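Adenosine monophosphate-protein transferase (Bartonella henselae str. Houston-1, PDB 5NH2) transfers AMP from ATP to tyrosine or threonine residues of host target proteins through its Fic domain, as a secreted virulence factor. Local coordinates at residues L19-K22 / Y23-N27; L32-C35 / S36-A40; H62-Q65 / Q66-N70. One frame throughout, in Å; residues are numbered along the deposited sequence.

Contact 1 (L19-K22 / Y23-N27)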
# COMPACT_ATOMS: atom_id res chain seq x y z
N LEU A 19 17.27 0.43 -14.19
CA LEU A 19 18.10 0.48 -12.99
C LEU A 19 19.07 -0.71 -12.96
O LEU A 19 18.66 -1.86 -13.16
CB LEU A 19 17.21 0.48 -11.74
CG LEU A 19 16.43 1.75 -11.32
CD1 LEU A 19 15.36 1.36 -10.30
CD2 LEU A 19 17.34 2.83 -10.71
N LYS A 20 20.35 -0.43 -12.72
CA LYS A 20 21.33 -1.50 -12.53
C LYS A 20 20.80 -2.48 -11.49
O LYS A 20 20.29 -2.07 -10.44
CB LYS A 20 22.67 -0.92 -12.07
CG LYS A 20 23.45 -0.15 -13.16
CD LYS A 20 24.43 0.80 -12.51
CE LYS A 20 25.54 1.20 -13.48
NZ LYS A 20 26.68 2.00 -12.85
N ASN A 21 20.85 -3.77 -11.81
CA ASN A 21 20.29 -4.77 -10.91
C ASN A 21 21.19 -6.00 -10.86
O ASN A 21 22.04 -6.21 -11.72
CB ASN A 21 18.86 -5.17 -11.33
CG ASN A 21 18.78 -5.58 -12.82
OD1 ASN A 21 19.03 -6.73 -13.18
ND2 ASN A 21 18.46 -4.61 -13.66
N LYS A 22 20.93 -6.83 -9.85
CA LYS A 22 21.70 -8.05 -9.63
C LYS A 22 21.48 -9.15 -10.70
O LYS A 22 22.29 -10.08 -10.77
CB LYS A 22 21.39 -8.59 -8.22
CG LYS A 22 22.08 -7.84 -7.06
CD LYS A 22 21.51 -8.28 -5.71
CE LYS A 22 22.43 -8.00 -4.54
NZ LYS A 22 23.55 -8.99 -4.50
N TYR A 23 20.41 -9.09 -11.51
CA TYR A 23 20.23 -10.08 -12.58
C TYR A 23 20.94 -9.70 -13.87
O TYR A 23 21.12 -10.56 -14.75
CB TYR A 23 18.74 -10.28 -12.91
CG TYR A 23 17.79 -10.06 -11.73
CD1 TYR A 23 17.79 -10.96 -10.66
CD2 TYR A 23 16.91 -8.98 -11.67
CE1 TYR A 23 16.96 -10.81 -9.59
CE2 TYR A 23 16.07 -8.80 -10.56
CZ TYR A 23 16.11 -9.74 -9.52
OH TYR A 23 15.33 -9.65 -8.41
N GLY A 24 21.35 -8.43 -14.02
CA GLY A 24 21.86 -7.97 -15.30
C GLY A 24 20.83 -7.82 -16.41
O GLY A 24 21.20 -7.78 -17.59
N ILE A 25 19.54 -7.68 -16.07
CA ILE A 25 18.51 -7.40 -17.07
C ILE A 25 18.57 -5.91 -17.44
O ILE A 25 18.25 -5.05 -16.61
CB ILE A 25 17.11 -7.78 -16.56
CG1 ILE A 25 17.10 -9.22 -16.02
CG2 ILE A 25 16.05 -7.63 -17.68
CD1 ILE A 25 17.60 -10.21 -16.99
N LYS A 26 18.94 -5.62 -18.69
CA LYS A 26 18.82 -4.26 -19.22
C LYS A 26 17.47 -3.99 -19.89
O LYS A 26 17.10 -2.82 -20.06
CB LYS A 26 19.97 -3.98 -20.21
CG LYS A 26 21.33 -4.52 -19.76
CD LYS A 26 22.52 -3.73 -20.27
CE LYS A 26 22.96 -4.15 -21.66
NZ LYS A 26 23.91 -3.15 -22.26
N ASN A 27 16.71 -5.02 -20.26
CA ASN A 27 15.39 -4.81 -20.83
C ASN A 27 14.41 -4.49 -19.71
O ASN A 27 14.28 -5.27 -18.76
CB ASN A 27 14.92 -6.04 -21.59
CG ASN A 27 13.45 -5.96 -21.99
OD1 ASN A 27 12.56 -6.22 -21.19
ND2 ASN A 27 13.20 -5.59 -23.23

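Contact 2 (L32-C35 / S36-A40)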
# COMPACT_ATOMS: atom_id res chain seq x y z
N LEU A 32 11.29 -5.58 -14.61
CA LEU A 32 10.14 -5.32 -13.75
C LEU A 32 9.46 -6.60 -13.29
O LEU A 32 9.07 -6.72 -12.13
CB LEU A 32 9.13 -4.43 -14.47
CG LEU A 32 9.47 -2.97 -14.76
CD1 LEU A 32 8.36 -2.33 -15.58
CD2 LEU A 32 9.69 -2.22 -13.48
N GLU A 33 9.27 -7.56 -14.20
CA GLU A 33 8.62 -8.82 -13.85
C GLU A 33 9.45 -9.62 -12.84
O GLU A 33 8.88 -10.19 -11.89
CB GLU A 33 8.37 -9.64 -15.12
CG GLU A 33 7.25 -9.10 -16.00
CD GLU A 33 7.11 -9.88 -17.30
OE1 GLU A 33 8.01 -10.65 -17.67
OE2 GLU A 33 6.07 -9.73 -17.96
N LYS A 34 10.78 -9.64 -13.01
CA LYS A 34 11.63 -10.41 -12.10
C LYS A 34 11.80 -9.72 -10.74
O LYS A 34 11.73 -10.38 -9.69
CB LYS A 34 12.98 -10.71 -12.75
CG LYS A 34 13.97 -11.49 -11.85
CD LYS A 34 13.54 -12.97 -11.68
CE LYS A 34 14.05 -13.51 -10.34
NZ LYS A 34 13.95 -14.98 -10.15
N CYS A 35 12.09 -8.40 -10.73
CA CYS A 35 12.05 -7.65 -9.47
C CYS A 35 10.69 -7.79 -8.77
O CYS A 35 10.62 -7.99 -7.56
CB CYS A 35 12.38 -6.17 -9.72
SG CYS A 35 12.12 -5.07 -8.21
N SER A 36 9.59 -7.74 -9.52
CA SER A 36 8.28 -7.90 -8.88
C SER A 36 8.14 -9.26 -8.24
O SER A 36 7.56 -9.39 -7.16
CB SER A 36 7.16 -7.71 -9.90
OG SER A 36 6.80 -6.36 -9.86
N HIS A 37 8.66 -10.29 -8.93
CA HIS A 37 8.51 -11.67 -8.50
C HIS A 37 9.29 -11.92 -7.21
O HIS A 37 8.74 -12.49 -6.24
CB HIS A 37 9.00 -12.58 -9.62
CG HIS A 37 9.07 -14.03 -9.26
ND1 HIS A 37 8.13 -14.94 -9.69
CD2 HIS A 37 10.00 -14.73 -8.57
CE1 HIS A 37 8.47 -16.15 -9.27
NE2 HIS A 37 9.60 -16.04 -8.59
N ASP A 38 10.54 -11.42 -7.17
CA ASP A 38 11.38 -11.60 -5.99
C ASP A 38 10.82 -10.80 -4.82
O ASP A 38 10.86 -11.27 -3.68
CB ASP A 38 12.82 -11.18 -6.29
CG ASP A 38 13.57 -12.22 -7.16
OD1 ASP A 38 13.10 -13.38 -7.23
OD2 ASP A 38 14.62 -11.88 -7.78
N THR A 39 10.32 -9.57 -5.08
CA THR A 39 9.75 -8.75 -4.01
C THR A 39 8.49 -9.39 -3.44
O THR A 39 8.23 -9.29 -2.23
CB THR A 39 9.44 -7.36 -4.51
OG1 THR A 39 10.64 -6.77 -4.98
CG2 THR A 39 8.88 -6.49 -3.41
N ALA A 40 7.71 -10.09 -4.28
CA ALA A 40 6.61 -10.89 -3.73
C ALA A 40 7.14 -11.96 -2.77
O ALA A 40 6.64 -12.14 -1.64
CB ALA A 40 5.81 -11.54 -4.85

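Contact 3 (H62-Q65 / Q66-N70)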
# COMPACT_ATOMS: atom_id res chain seq x y z
N HIS A 62 15.64 -1.57 7.09
CA HIS A 62 15.61 -3.03 7.14
C HIS A 62 14.48 -3.60 6.26
O HIS A 62 14.70 -4.53 5.47
CB HIS A 62 15.45 -3.48 8.61
CG HIS A 62 15.16 -4.95 8.79
ND1 HIS A 62 16.14 -5.92 8.78
CD2 HIS A 62 13.99 -5.61 9.00
CE1 HIS A 62 15.59 -7.11 8.96
NE2 HIS A 62 14.29 -6.95 9.08
N ILE A 63 13.29 -3.03 6.34
CA ILE A 63 12.20 -3.43 5.43
C ILE A 63 12.61 -3.30 3.95
O ILE A 63 12.45 -4.23 3.15
CB ILE A 63 10.94 -2.62 5.74
CG1 ILE A 63 10.35 -3.05 7.06
CG2 ILE A 63 9.95 -2.78 4.65
CD1 ILE A 63 9.21 -2.16 7.42
N HIS A 64 13.13 -2.11 3.56
CA HIS A 64 13.54 -1.90 2.16
C HIS A 64 14.62 -2.91 1.78
O HIS A 64 14.59 -3.51 0.68
CB HIS A 64 14.01 -0.45 1.97
CG HIS A 64 14.31 -0.07 0.54
ND1 HIS A 64 15.52 -0.33 -0.06
CD2 HIS A 64 13.55 0.56 -0.40
CE1 HIS A 64 15.49 0.10 -1.31
NE2 HIS A 64 14.31 0.66 -1.53
N GLN A 65 15.54 -3.18 2.71
CA GLN A 65 16.61 -4.13 2.47
C GLN A 65 16.07 -5.55 2.27
O GLN A 65 16.59 -6.30 1.45
CB GLN A 65 17.59 -4.10 3.61
CG GLN A 65 18.89 -4.84 3.28
CD GLN A 65 19.40 -5.66 4.45
OE1 GLN A 65 18.72 -6.59 4.91
NE2 GLN A 65 20.59 -5.33 4.94
N GLN A 66 15.03 -5.94 3.02
CA GLN A 66 14.54 -7.30 2.83
C GLN A 66 13.75 -7.39 1.53
O GLN A 66 13.87 -8.38 0.80
CB GLN A 66 13.71 -7.77 4.04
CG GLN A 66 14.59 -7.93 5.32
CD GLN A 66 15.64 -9.02 5.19
OE1 GLN A 66 16.84 -8.76 5.25
NE2 GLN A 66 15.19 -10.25 5.02
N LEU A 67 13.02 -6.33 1.17
CA LEU A 67 12.21 -6.42 -0.06
C LEU A 67 13.09 -6.53 -1.30
O LEU A 67 12.75 -7.28 -2.23
CB LEU A 67 11.24 -5.21 -0.20
CG LEU A 67 10.16 -5.00 0.89
CD1 LEU A 67 9.28 -3.78 0.64
CD2 LEU A 67 9.30 -6.26 1.17
N PHE A 68 14.16 -5.74 -1.37
CA PHE A 68 14.91 -5.55 -2.61
C PHE A 68 16.32 -6.14 -2.64
O PHE A 68 17.04 -5.91 -3.62
CB PHE A 68 14.92 -4.06 -2.95
CG PHE A 68 13.53 -3.51 -3.15
CD1 PHE A 68 12.81 -3.84 -4.29
CD2 PHE A 68 12.93 -2.70 -2.17
CE1 PHE A 68 11.48 -3.38 -4.47
CE2 PHE A 68 11.62 -2.21 -2.33
CZ PHE A 68 10.88 -2.55 -3.48
N LYS A 69 16.76 -6.82 -1.58
CA LYS A 69 18.12 -7.36 -1.51
C LYS A 69 18.47 -8.27 -2.70
O LYS A 69 19.65 -8.38 -3.05
CB LYS A 69 18.29 -8.16 -0.21
CG LYS A 69 17.34 -9.34 -0.09
CD LYS A 69 17.27 -9.92 1.35
CE LYS A 69 18.63 -10.26 1.88
NZ LYS A 69 19.36 -11.20 0.96
N ASN A 70 17.52 -8.98 -3.28
CA ASN A 70 17.88 -9.82 -4.40
C ASN A 70 17.88 -9.06 -5.72
O ASN A 70 18.28 -9.62 -6.76
CB ASN A 70 16.93 -11.01 -4.46
CG ASN A 70 17.12 -11.95 -3.28
OD1 ASN A 70 18.24 -12.31 -2.97
ND2 ASN A 70 16.04 -12.31 -2.62

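Contact 1 (L19-K22 / Y23-N27)
A type I beta turn from Asn21 to Gly24, in the loop that leads into helix 28-46, is filled from within by the carboxamide of Asn21. The turn itself is closed by Gly24 N, which donates to Asn21 O at 3.3 Å. Gly24, the fourth residue of the turn, has a positive phi of 72°, a conformation that favours glycine, and brings the backbone N and O of Ile25 up to the asparagine amide. With chi1 at 51°, Asn21 CG sits between its own backbone N and carbonyl carbon, and the amide is thereby folded over the turn instead of extending from it. Its two ends then do different work. Asn21 OD1 accepts from Ile25 N at 3.1 Å, in the carbonyl plane and on a lone pair, and takes a weak, bent bond from Tyr23 N at 3.2 Å. Asn21 ND2 gives one hydrogen to Ile25 O at 3.0 Å, almost straight (176°) and in the plane of the amide. It also donates to Leu19 O at 2.8 Å. Ile25 is thus gripped through both its N-H and its carbonyl, and the amide, bonded at both ends, cannot easily rotate. Tyr23 lies beside this group, its ring atom CD2 3.4 Å from Asn21 OD1 in an oblique approach. Asn27 ends the loop as N-cap of helix 28-46, its OD1 accepting from Ala30 N. Against that helix Asn21 and Ile25 pack on Phe31, while Tyr23 lies on Lys34; Lys20 makes a salt bridge to Asp87 and a cation-pi contact with Phe85, both in the connection between the short antiparallel strands 83-84 and 90-91.

Contact 2 (L32-C35 / S36-A40)
Lys34 and Asp38, one turn apart on helix 28-46, meet as an i to i+4 salt bridge, with Lys34 NZ 3.4 Å from Asp38 OD1. The two side chains cross obliquely, and the lysine methylene comes up to the carboxylate before its ammonium does: Lys34 CE is 3.1 Å from Asp38 OD2. The lysine achieves this by leaving the helix with CG anti to the backbone N (chi1 179°) and then bending at chi2 (72°), which turns an outward-pointing chain along the helix toward its C-terminal end. A side-chain-to-backbone bond follows one residue on, close to the ATP-binding Arg159. Thr39 OG1 donates to Cys35 O at 2.9 Å, and Thr39 N reaches the same oxygen at 3.0 Å from the opposite face of the carbonyl plane, so one acceptor is held by two donors. In the backbone, bonds from Ser36 N to Leu32 O and from Asp38 N to Lys34 O keep the helix regular.

Further out, Asp38 OD2 is probably hydrogen-bonded to the hydroxyl of Tyr23, which is also hydrogen-bonded to Thr71 OG1; the carboxylate would then be shared between a lysine and a phenol. Next to this pair, His37 is taken up by the antitoxin homologue: its ND1 bonds to Thr43 of that chain and its NE2 to the carbonyl of Met64 of that chain, while Ser36 and Ala40 pack on Ile37 and Val28 of that chain.

The Thr39 bond satisfies a polar hydroxyl within the helix itself. Buried Asp38 has a positive neighbour and probably a hydroxyl partner as well, a setting that would be expected to favour its ionised form.

Contact 3 (H62-Q65 / Q66-N70)
His64 and Phe68 are brought together by different first torsions: the imidazole leaves with CG anti to the backbone N (-173°) and swings forward along helix 57-68, while the phenyl, at -61°, turns back beside its own backbone N. Their side chains cross at about a right angle. Phe68 CD2 lies over the centre of one imidazole face, 3.7 Å from His64 NE2, with the two ring planes obliquely inclined and the centroids 4.9 Å apart. Phe68 CD2 also has the carbonyl oxygen of His64 near its ring plane, 3.4 Å away. Two residues earlier in the helix, Gln66 CG sits over one face of the His62 ring, offset toward its rim, in a CH-pi contact 4.1 Å from the ring centroid. On the buried side, Ile63 and Leu67 lie side by side, Ile63 CG2 4.2 Å from Leu67 CD1, both against Thr160 of helix 157-171. Backbone bonds such as Phe68 N to His64 O, 3.1 Å, underlie these pairs; the bond from Lys69 N to Gln65 O is weak.

The nitrogens of His64 have partners outside: ND1 meets Gly76 N and NE2 meets Glu155 O, while Phe153 stacks on the ring. Since Gly76 N is a donor and Glu155 O an acceptor, the imidazole is most simply read as bare at ND1 and protonated at NE2. The bond to Glu155, the first residue of the experimentally defined ATP-binding segment, ties this helix to the nucleotide site, and Phe68 packs on its Arg159.

How the contacts relate
The three contacts follow in series along the chain and lie on the same side of its centre. Contact 1 is the loop that enters helix 28-46, contact 2 a stretch within that helix, about 12 Å away between centres, and contact 3 the last turns of helix 57-68 and the residues after them, again about 12 Å from contact 2 and 16 Å from contact 1. They meet directly: Tyr23 bears on Asn70, Lys22 on Lys69, and Thr39 on Phe68. Together they form a corner of the Fic-domain region beside the ATP-binding residues, with the antitoxin homologue touching contact 2 alone among the three.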